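Local structure of BIFUNCTIONAL PROTEIN Proline utilization A (PutA) (Corynebacterium freiburgense, 5UX5) at residues 507-512 with 585-590; 605-610 with 908-913; 732-737 with 834-839. The protein probably oxidises proline to glutamate in two steps, as a bifunctional enzyme with an FAD-dependent proline dehydrogenase module and an NAD-dependent aldehyde dehydrogenase module. All coordinates share one frame; numbering follows the deposited sequence.

Contact 1 (507-512 with 585-590)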
loop_
_atom_site.group_PDB
_atom_site.type_symbol
_atom_site.label_atom_id
_atom_site.label_comp_id
_atom_site.label_asym_id
_atom_site.label_seq_id
_atom_site.Cartn_x
_atom_site.Cartn_y
_atom_site.Cartn_z
ATOM N N ALA A 507 2.502 -16.224 -38.486
ATOM C CA ALA A 507 1.999 -15.710 -39.754
ATOM C C ALA A 507 0.492 -15.496 -39.719
ATOM O O ALA A 507 -0.011 -14.543 -40.328
ATOM C CB ALA A 507 2.367 -16.660 -40.894
ATOM N N GLY A 508 -0.244 -16.350 -39.007
ATOM C CA GLY A 508 -1.685 -16.178 -38.933
ATOM C C GLY A 508 -2.080 -14.881 -38.256
ATOM O O GLY A 508 -3.044 -14.229 -38.664
ATOM N N LEU A 509 -1.344 -14.490 -37.205
ATOM C CA LEU A 509 -1.612 -13.218 -36.544
ATOM C C LEU A 509 -1.317 -12.027 -37.445
ATOM O O LEU A 509 -2.059 -11.037 -37.435
ATOM C CB LEU A 509 -0.794 -13.104 -35.259
ATOM C CG LEU A 509 -1.510 -13.554 -34.000
ATOM C CD1 LEU A 509 -0.681 -13.234 -32.776
ATOM C CD2 LEU A 509 -2.808 -12.804 -33.958
ATOM N N LEU A 510 -0.244 -12.099 -38.235
ATOM C CA LEU A 510 0.109 -10.962 -39.086
ATOM C C LEU A 510 -0.962 -10.683 -40.119
ATOM O O LEU A 510 -1.089 -9.552 -40.593
ATOM C CB LEU A 510 1.441 -11.204 -39.794
ATOM C CG LEU A 510 2.670 -11.158 -38.910
ATOM C CD1 LEU A 510 3.900 -11.269 -39.744
ATOM C CD2 LEU A 510 2.656 -9.872 -38.116
ATOM N N LYS A 511 -1.718 -11.705 -40.496
ATOM C CA LYS A 511 -2.708 -11.547 -41.548
ATOM C C LYS A 511 -3.897 -10.686 -41.115
ATOM O O LYS A 511 -4.526 -10.049 -41.964
ATOM C CB LYS A 511 -3.130 -12.933 -42.035
ATOM C CG LYS A 511 -2.191 -13.416 -43.127
ATOM C CD LYS A 511 -2.614 -14.702 -43.817
ATOM C CE LYS A 511 -1.518 -15.118 -44.809
ATOM N NZ LYS A 511 -0.158 -14.860 -44.229
ATOM N N SER A 512 -4.221 -10.634 -39.832
ATOM C CA SER A 512 -5.350 -9.804 -39.389
ATOM C C SER A 512 -5.044 -8.319 -39.597
ATOM O O SER A 512 -3.971 -7.849 -39.204
ATOM C CB SER A 512 -5.654 -10.058 -37.917
ATOM O OG SER A 512 -5.687 -11.442 -37.670
ATOM N N HIS A 585 4.257 -1.207 -34.449
ATOM C CA HIS A 585 4.680 -2.562 -34.766
ATOM C C HIS A 585 3.486 -3.393 -35.242
ATOM O O HIS A 585 2.330 -3.078 -34.931
ATOM C CB HIS A 585 5.275 -3.230 -33.513
ATOM C CG HIS A 585 6.546 -2.619 -33.020
ATOM N ND1 HIS A 585 6.915 -2.655 -31.692
ATOM C CD2 HIS A 585 7.559 -2.007 -33.675
ATOM C CE1 HIS A 585 8.086 -2.062 -31.543
ATOM N NE2 HIS A 585 8.499 -1.664 -32.733
ATOM N N ASN A 586 3.753 -4.482 -35.958
ATOM C CA ASN A 586 2.701 -5.426 -36.299
ATOM C C ASN A 586 2.473 -6.488 -35.226
ATOM O O ASN A 586 1.324 -6.897 -35.010
ATOM C CB ASN A 586 3.031 -6.071 -37.635
ATOM C CG ASN A 586 2.979 -5.063 -38.762
ATOM O OD1 ASN A 586 2.197 -4.108 -38.704
ATOM N ND2 ASN A 586 3.793 -5.262 -39.789
ATOM N N LEU A 587 3.531 -6.917 -34.534
ATOM C CA LEU A 587 3.475 -8.069 -33.636
ATOM C C LEU A 587 4.462 -7.868 -32.494
ATOM O O LEU A 587 5.642 -7.606 -32.738
ATOM C CB LEU A 587 3.795 -9.371 -34.384
ATOM C CG LEU A 587 3.893 -10.722 -33.674
ATOM C CD1 LEU A 587 2.636 -11.125 -32.895
ATOM C CD2 LEU A 587 4.229 -11.787 -34.692
ATOM N N VAL A 588 3.979 -7.981 -31.258
ATOM C CA VAL A 588 4.821 -7.969 -30.069
ATOM C C VAL A 588 4.676 -9.301 -29.343
ATOM O O VAL A 588 3.566 -9.826 -29.221
ATOM C CB VAL A 588 4.449 -6.811 -29.136
ATOM C CG1 VAL A 588 5.224 -6.940 -27.834
ATOM C CG2 VAL A 588 4.711 -5.471 -29.826
ATOM N N VAL A 589 5.791 -9.832 -28.830
ATOM C CA VAL A 589 5.779 -11.024 -27.988
ATOM C C VAL A 589 5.980 -10.598 -26.534
ATOM O O VAL A 589 6.883 -9.798 -26.228
ATOM C CB VAL A 589 6.858 -12.021 -28.430
ATOM C CG1 VAL A 589 7.026 -13.148 -27.366
ATOM C CG2 VAL A 589 6.506 -12.587 -29.776
ATOM N N VAL A 590 5.130 -11.118 -25.639
ATOM C CA VAL A 590 5.204 -10.820 -24.208
ATOM C C VAL A 590 5.607 -12.089 -23.471
ATOM O O VAL A 590 4.812 -13.033 -23.345
ATOM C CB VAL A 590 3.882 -10.273 -23.649
ATOM C CG1 VAL A 590 4.027 -10.027 -22.170
ATOM C CG2 VAL A 590 3.498 -8.994 -24.333
#
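Leu509 and Leu510, near the C-terminal end of helix 499-511, meet Asn586 and Leu587 on strand 580-591 of the Rossmann-type NAD-binding domain of the aldehyde dehydrogenase module. No hydrogen bond spans the two segments; the contact is apolar, made by methyl and methylene groups. Leu587 projects at the helix and is crossed at about a right angle by both leucines, which reach it at different points along its side chain. Leu510 meets it near the backbone: its CD2 branch lies 3.9 Å from CB of Leu587. Leu509 meets it at the tip, methyl against methyl. CG of Leu587 stands anti to the backbone N (chi1 176°), and from there CD1 reaches on to Leu509. The CB of Leu510 does not itself aim at the strand; only the end of the chain swings in. Its CD2 also touches the aliphatic part of Asn586, with CD2 to CB of Asn586 at 3.8 Å, so one methyl is shared by two consecutive residues of the segment. OD2 of Asp665 accepts from the backbone N of both Asn586 and Leu587. Ile616 of the neighbouring strand 614-618 touches both Leu509 and Leu587 and extends the apolar layer. Where the two leucine tips meet, CD1 of Leu509 stands 3.9 Å from CD1 of Leu587.

Contact 2 (605-610 with 908-913); sequences VFASLA and AQLGTW
The backbones of Ser608, in helix 599-611, and Leu910, just ahead of strand 911-915, come nearest with their CA atoms 6.6 Å apart, and Leu910 is the centre of an inverse gamma turn, whose Gly911 N to Gln909 O bond, 2.8 Å long, has weak geometry. At this turn the Leu910 side chain points toward the helix, and one methyl, CD1, carries the contact. It sits over the face of the peptide joining Ala607 to Ser608: CD1 of Leu910 is 3.6 Å from N of Ser608 and 3.7 Å from O of Ala607. Two side-chain atoms of the helix also approach it. CB of Ala607 lies 4.1 Å from CD1 of Leu910, and OG of Ser608 lies 3.9 Å from the same methyl. The hydroxyl's polar partner is the carbonyl O of Gly604, one helical turn earlier, to which it is hydrogen-bonded.

In the Rossmann-type NAD-binding domain, helix 599-611 connects the parallel strands 580-591 and 614-618, while strand 911-915 runs antiparallel beside 580-591. Leu910 therefore ties a late part of the module to an early helix, and backbone bonds from Leu910 to His585 and from Thr912 to Thr583 hold it to the strand.

Within 908-913 the indole closes back on the residues ahead of the turn: NE1 of Trp913 donates to O of Ala908 at 3.1 Å, fairly straight at 157°, with the acceptor close to the indole plane. The carbonyl is met at 135°, the donor standing 19° from its plane. The indole also makes a cation-pi contact with Arg1050, and its ring meets that of Phe582.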
loop_
_atom_site.group_PDB
_atom_site.type_symbol
_atom_site.label_atom_id
_atom_site.label_comp_id
_atom_site.label_asym_id
_atom_site.label_seq_id
_atom_site.Cartn_x
_atom_site.Cartn_y
_atom_site.Cartn_z
ATOM N N VAL A 605 0.415 -7.324 -22.976
ATOM C CA VAL A 605 -0.600 -7.543 -23.998
ATOM C C VAL A 605 -1.435 -6.273 -24.208
ATOM O O VAL A 605 -1.636 -5.823 -25.345
ATOM C CB VAL A 605 -1.450 -8.781 -23.636
ATOM C CG1 VAL A 605 -2.702 -8.915 -24.495
ATOM C CG2 VAL A 605 -0.600 -10.027 -23.819
ATOM N N PHE A 606 -1.911 -5.656 -23.125
ATOM C CA PHE A 606 -2.695 -4.434 -23.286
ATOM C C PHE A 606 -1.878 -3.309 -23.943
ATOM O O PHE A 606 -2.403 -2.550 -24.773
ATOM C CB PHE A 606 -3.263 -4.001 -21.942
ATOM C CG PHE A 606 -4.348 -4.916 -21.418
ATOM C CD1 PHE A 606 -5.190 -5.589 -22.289
ATOM C CD2 PHE A 606 -4.498 -5.129 -20.061
ATOM C CE1 PHE A 606 -6.178 -6.443 -21.815
ATOM C CE2 PHE A 606 -5.475 -5.993 -19.581
ATOM C CZ PHE A 606 -6.316 -6.647 -20.453
ATOM N N ALA A 607 -0.584 -3.200 -23.606
ATOM C CA ALA A 607 0.239 -2.139 -24.180
ATOM C C ALA A 607 0.428 -2.327 -25.684
ATOM O O ALA A 607 0.379 -1.352 -26.451
ATOM C CB ALA A 607 1.594 -2.080 -23.472
ATOM N N SER A 608 0.620 -3.576 -26.115
ATOM C CA SER A 608 0.748 -3.883 -27.533
ATOM C C SER A 608 -0.536 -3.554 -28.277
ATOM O O SER A 608 -0.500 -2.949 -29.359
ATOM C CB SER A 608 1.090 -5.365 -27.723
ATOM O OG SER A 608 2.308 -5.719 -27.096
ATOM N N LEU A 609 -1.680 -3.994 -27.733
ATOM C CA LEU A 609 -2.957 -3.707 -28.375
ATOM C C LEU A 609 -3.191 -2.207 -28.476
ATOM O O LEU A 609 -3.546 -1.702 -29.543
ATOM C CB LEU A 609 -4.113 -4.376 -27.636
ATOM C CG LEU A 609 -4.267 -5.887 -27.606
ATOM C CD1 LEU A 609 -5.640 -6.164 -27.059
ATOM C CD2 LEU A 609 -4.140 -6.469 -28.992
ATOM N N ALA A 610 -3.000 -1.481 -27.374
ATOM C CA ALA A 610 -3.146 -0.032 -27.410
ATOM C C ALA A 610 -2.258 0.615 -28.484
ATOM O O ALA A 610 -2.660 1.586 -29.135
ATOM C CB ALA A 610 -2.826 0.537 -26.034
ATOM N N ALA A 908 3.969 4.282 -26.492
ATOM C CA ALA A 908 4.654 4.928 -27.608
ATOM C C ALA A 908 5.971 4.255 -28.018
ATOM O O ALA A 908 6.490 4.581 -29.093
ATOM C CB ALA A 908 4.914 6.397 -27.269
ATOM N N GLN A 909 6.527 3.338 -27.212
ATOM C CA GLN A 909 7.718 2.598 -27.625
ATOM C C GLN A 909 7.406 1.493 -28.615
ATOM O O GLN A 909 8.325 0.993 -29.275
ATOM C CB GLN A 909 8.434 1.969 -26.438
ATOM C CG GLN A 909 8.934 2.925 -25.411
ATOM C CD GLN A 909 9.729 2.247 -24.310
ATOM O OE1 GLN A 909 10.672 2.825 -23.763
ATOM N NE2 GLN A 909 9.342 1.025 -23.970
ATOM N N LEU A 910 6.153 1.064 -28.698
ATOM C CA LEU A 910 5.841 -0.145 -29.456
ATOM C C LEU A 910 5.585 0.186 -30.922
ATOM O O LEU A 910 4.605 -0.213 -31.551
ATOM C CB LEU A 910 4.666 -0.881 -28.817
ATOM C CG LEU A 910 5.011 -1.367 -27.391
ATOM C CD1 LEU A 910 3.937 -2.235 -26.817
ATOM C CD2 LEU A 910 6.382 -2.101 -27.345
ATOM N N GLY A 911 6.527 0.931 -31.474
ATOM C CA GLY A 911 6.428 1.339 -32.859
ATOM C C GLY A 911 7.595 2.224 -33.208
ATOM O O GLY A 911 8.640 2.193 -32.553
ATOM N N THR A 912 7.402 3.035 -34.236
ATOM C CA THR A 912 8.452 3.931 -34.692
ATOM C C THR A 912 7.842 5.287 -34.980
ATOM O O THR A 912 6.680 5.369 -35.370
ATOM C CB THR A 912 9.131 3.386 -35.937
ATOM O OG1 THR A 912 8.132 2.934 -36.860
ATOM C CG2 THR A 912 10.053 2.220 -35.560
ATOM N N TRP A 913 8.630 6.346 -34.781
ATOM C CA TRP A 913 8.185 7.717 -34.998
ATOM C C TRP A 913 8.955 8.361 -36.145
ATOM O O TRP A 913 10.136 8.069 -36.369
ATOM C CB TRP A 913 8.355 8.570 -33.732
ATOM C CG TRP A 913 7.423 8.200 -32.617
ATOM C CD1 TRP A 913 7.575 7.183 -31.734
ATOM C CD2 TRP A 913 6.179 8.838 -32.281
ATOM N NE1 TRP A 913 6.513 7.142 -30.856
ATOM C CE2 TRP A 913 5.640 8.144 -31.173
ATOM C CE3 TRP A 913 5.464 9.917 -32.818
ATOM C CZ2 TRP A 913 4.415 8.489 -30.595
ATOM C CZ3 TRP A 913 4.258 10.270 -32.233
ATOM C CH2 TRP A 913 3.746 9.560 -31.136
#

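Contact 3 (732-737 with 834-839)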
loop_
_atom_site.group_PDB
_atom_site.type_symbol
_atom_site.label_atom_id
_atom_site.label_comp_id
_atom_site.label_asym_id
_atom_site.label_seq_id
_atom_site.Cartn_x
_atom_site.Cartn_y
_atom_site.Cartn_z
ATOM N N ILE A 732 19.488 0.050 5.307
ATOM C CA ILE A 732 20.743 0.716 5.644
ATOM C C ILE A 732 20.412 1.730 6.726
ATOM O O ILE A 732 19.698 2.704 6.464
ATOM C CB ILE A 732 21.376 1.431 4.438
ATOM C CG1 ILE A 732 21.512 0.527 3.226
ATOM C CG2 ILE A 732 22.734 2.005 4.781
ATOM C CD1 ILE A 732 21.966 1.314 2.045
ATOM N N LEU A 733 20.926 1.511 7.929
ATOM C CA LEU A 733 20.672 2.380 9.070
ATOM C C LEU A 733 21.831 3.348 9.240
ATOM O O LEU A 733 22.994 2.929 9.229
ATOM C CB LEU A 733 20.517 1.558 10.342
ATOM C CG LEU A 733 19.735 0.275 10.202
ATOM C CD1 LEU A 733 19.771 -0.442 11.528
ATOM C CD2 LEU A 733 18.341 0.638 9.842
ATOM N N VAL A 734 21.524 4.634 9.378
ATOM C CA VAL A 734 22.550 5.638 9.644
ATOM C C VAL A 734 22.646 5.861 11.145
ATOM O O VAL A 734 21.634 6.124 11.813
ATOM C CB VAL A 734 22.266 6.958 8.913
ATOM C CG1 VAL A 734 23.349 7.947 9.259
ATOM C CG2 VAL A 734 22.218 6.743 7.400
ATOM N N GLY A 735 23.854 5.716 11.684
ATOM C CA GLY A 735 24.014 5.912 13.111
ATOM C C GLY A 735 23.183 4.927 13.907
ATOM O O GLY A 735 23.062 3.745 13.554
ATOM N N ASP A 736 22.608 5.422 15.005
ATOM C CA ASP A 736 21.828 4.627 15.948
ATOM C C ASP A 736 20.346 4.943 15.765
ATOM O O ASP A 736 19.938 6.107 15.858
ATOM C CB ASP A 736 22.280 4.904 17.386
ATOM C CG ASP A 736 21.392 4.231 18.429
ATOM O OD1 ASP A 736 21.330 2.983 18.450
ATOM O OD2 ASP A 736 20.770 4.945 19.246
ATOM N N VAL A 737 19.545 3.912 15.505
ATOM C CA VAL A 737 18.130 4.097 15.222
ATOM C C VAL A 737 17.241 3.561 16.351
ATOM O O VAL A 737 16.052 3.328 16.147
ATOM C CB VAL A 737 17.758 3.486 13.860
ATOM C CG1 VAL A 737 18.310 4.341 12.741
ATOM C CG2 VAL A 737 18.328 2.088 13.741
ATOM N N GLU A 834 25.309 10.380 3.630
ATOM C CA GLU A 834 26.053 10.432 2.371
ATOM C C GLU A 834 26.663 9.076 2.033
ATOM O O GLU A 834 26.599 8.627 0.880
ATOM C CB GLU A 834 27.122 11.519 2.446
ATOM C CG GLU A 834 26.554 12.922 2.285
ATOM C CD GLU A 834 25.773 13.404 3.528
ATOM O OE1 GLU A 834 25.234 14.538 3.471
ATOM O OE2 GLU A 834 25.683 12.661 4.547
ATOM N N GLN A 835 27.187 8.373 3.040
ATOM C CA GLN A 835 27.718 7.039 2.790
ATOM C C GLN A 835 26.610 6.045 2.451
ATOM O O GLN A 835 26.744 5.255 1.504
ATOM C CB GLN A 835 28.492 6.553 3.999
ATOM C CG GLN A 835 28.803 5.091 3.908
ATOM C CD GLN A 835 29.723 4.654 4.997
ATOM O OE1 GLN A 835 29.351 4.623 6.174
ATOM N NE2 GLN A 835 30.946 4.327 4.619
ATOM N N ALA A 836 25.505 6.068 3.215
ATOM C CA ALA A 836 24.386 5.167 2.943
ATOM C C ALA A 836 23.877 5.340 1.523
ATOM O O ALA A 836 23.538 4.353 0.856
ATOM C CB ALA A 836 23.248 5.410 3.930
ATOM N N ILE A 837 23.858 6.585 1.023
ATOM C CA ILE A 837 23.441 6.805 -0.359
ATOM C C ILE A 837 24.459 6.221 -1.324
ATOM O O ILE A 837 24.089 5.682 -2.369
ATOM C CB ILE A 837 23.197 8.292 -0.651
ATOM C CG1 ILE A 837 22.031 8.819 0.168
ATOM C CG2 ILE A 837 22.829 8.456 -2.097
ATOM C CD1 ILE A 837 21.870 10.292 0.065
ATOM N N GLU A 838 25.758 6.336 -1.012
ATOM C CA GLU A 838 26.754 5.660 -1.836
ATOM C C GLU A 838 26.473 4.170 -1.898
ATOM O O GLU A 838 26.533 3.563 -2.975
ATOM C CB GLU A 838 28.160 5.881 -1.291
ATOM C CG GLU A 838 28.885 7.146 -1.698
ATOM C CD GLU A 838 30.235 7.226 -0.993
ATOM O OE1 GLU A 838 30.542 8.260 -0.351
ATOM O OE2 GLU A 838 30.979 6.219 -1.055
ATOM N N TRP A 839 26.143 3.563 -0.751
ATOM C CA TRP A 839 25.922 2.122 -0.718
ATOM C C TRP A 839 24.672 1.732 -1.492
ATOM O O TRP A 839 24.676 0.725 -2.209
ATOM C CB TRP A 839 25.854 1.630 0.722
ATOM C CG TRP A 839 27.167 1.704 1.444
ATOM C CD1 TRP A 839 28.389 2.065 0.931
ATOM C CD2 TRP A 839 27.384 1.417 2.817
ATOM N NE1 TRP A 839 29.347 2.025 1.909
ATOM C CE2 TRP A 839 28.755 1.625 3.079
ATOM C CE3 TRP A 839 26.544 1.003 3.860
ATOM C CZ2 TRP A 839 29.300 1.437 4.332
ATOM C CZ3 TRP A 839 27.079 0.818 5.098
ATOM C CH2 TRP A 839 28.452 1.034 5.330
#
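Ile732, the first residue of the strand segment 732-734, reaches across to Ala836 and Trp839 on helix 833-841. Its CB is aimed at the helix and splits the chain into two branches that meet different parts of it. The CG2 branch goes to the side chains: CG2 of Ile732 is 3.5 Å from CB of Ala836, and the same methyl lies 4.0 Å from CE3 of Trp839, approaching the indole obliquely. The other branch runs through CG1, which stands anti to the carbonyl carbon (chi1 -52°), and ends in CD1, close to the helix backbone. There CD1 of Ile732 lies 3.6 Å from O of Ala836 and 4.1 Å from CB of Trp839. The isoleucine thus straddles one turn of the helix, from Ala836 to Trp839.

Two residues further along the strand, Val734 adds its CG2, which is 3.9 Å from CB of Ala836; the Ala836 methyl is thus touched from two strand positions. The indole is backed on one face by its own helix, where CG of Gln835 rises 3.5 Å above the Trp839 ring plane, offset toward the rim. Ala830 touches both Ile732 and Trp839, and Ile699 touches Ala836, so neighbouring strands contribute to the same buried layer.

The axes of strand 732-734 and helix 834-839 pass 8.8 Å apart at 168°, nearly antiparallel. Helix 833-841 links strands 824-830 and 845-852, which run parallel with 728-734 and 696-700 between them, and so forms a beta-alpha-beta crossover, as in the alpha/beta catalytic domain of aldehyde dehydrogenases.

How the contacts relate
All three contacts fall inside the aldehyde dehydrogenase module. Contacts 1 and 2 have centres 12 Å apart and touch directly, Val588 packing against Ser608. They share one sheet, in which strands 580-591 and 911-915 are neighbours, and strand 580-591 leads into helix 599-611. Along the chain, contact 1 closes before contact 2 opens, while contact 3 is nested within the loop that contact 2 closes. Its centre is 41 Å from that of contact 2 and 49 Å from that of contact 1, consistent with separate NAD-binding and catalytic domains, the chain returning to the first domain after building the second.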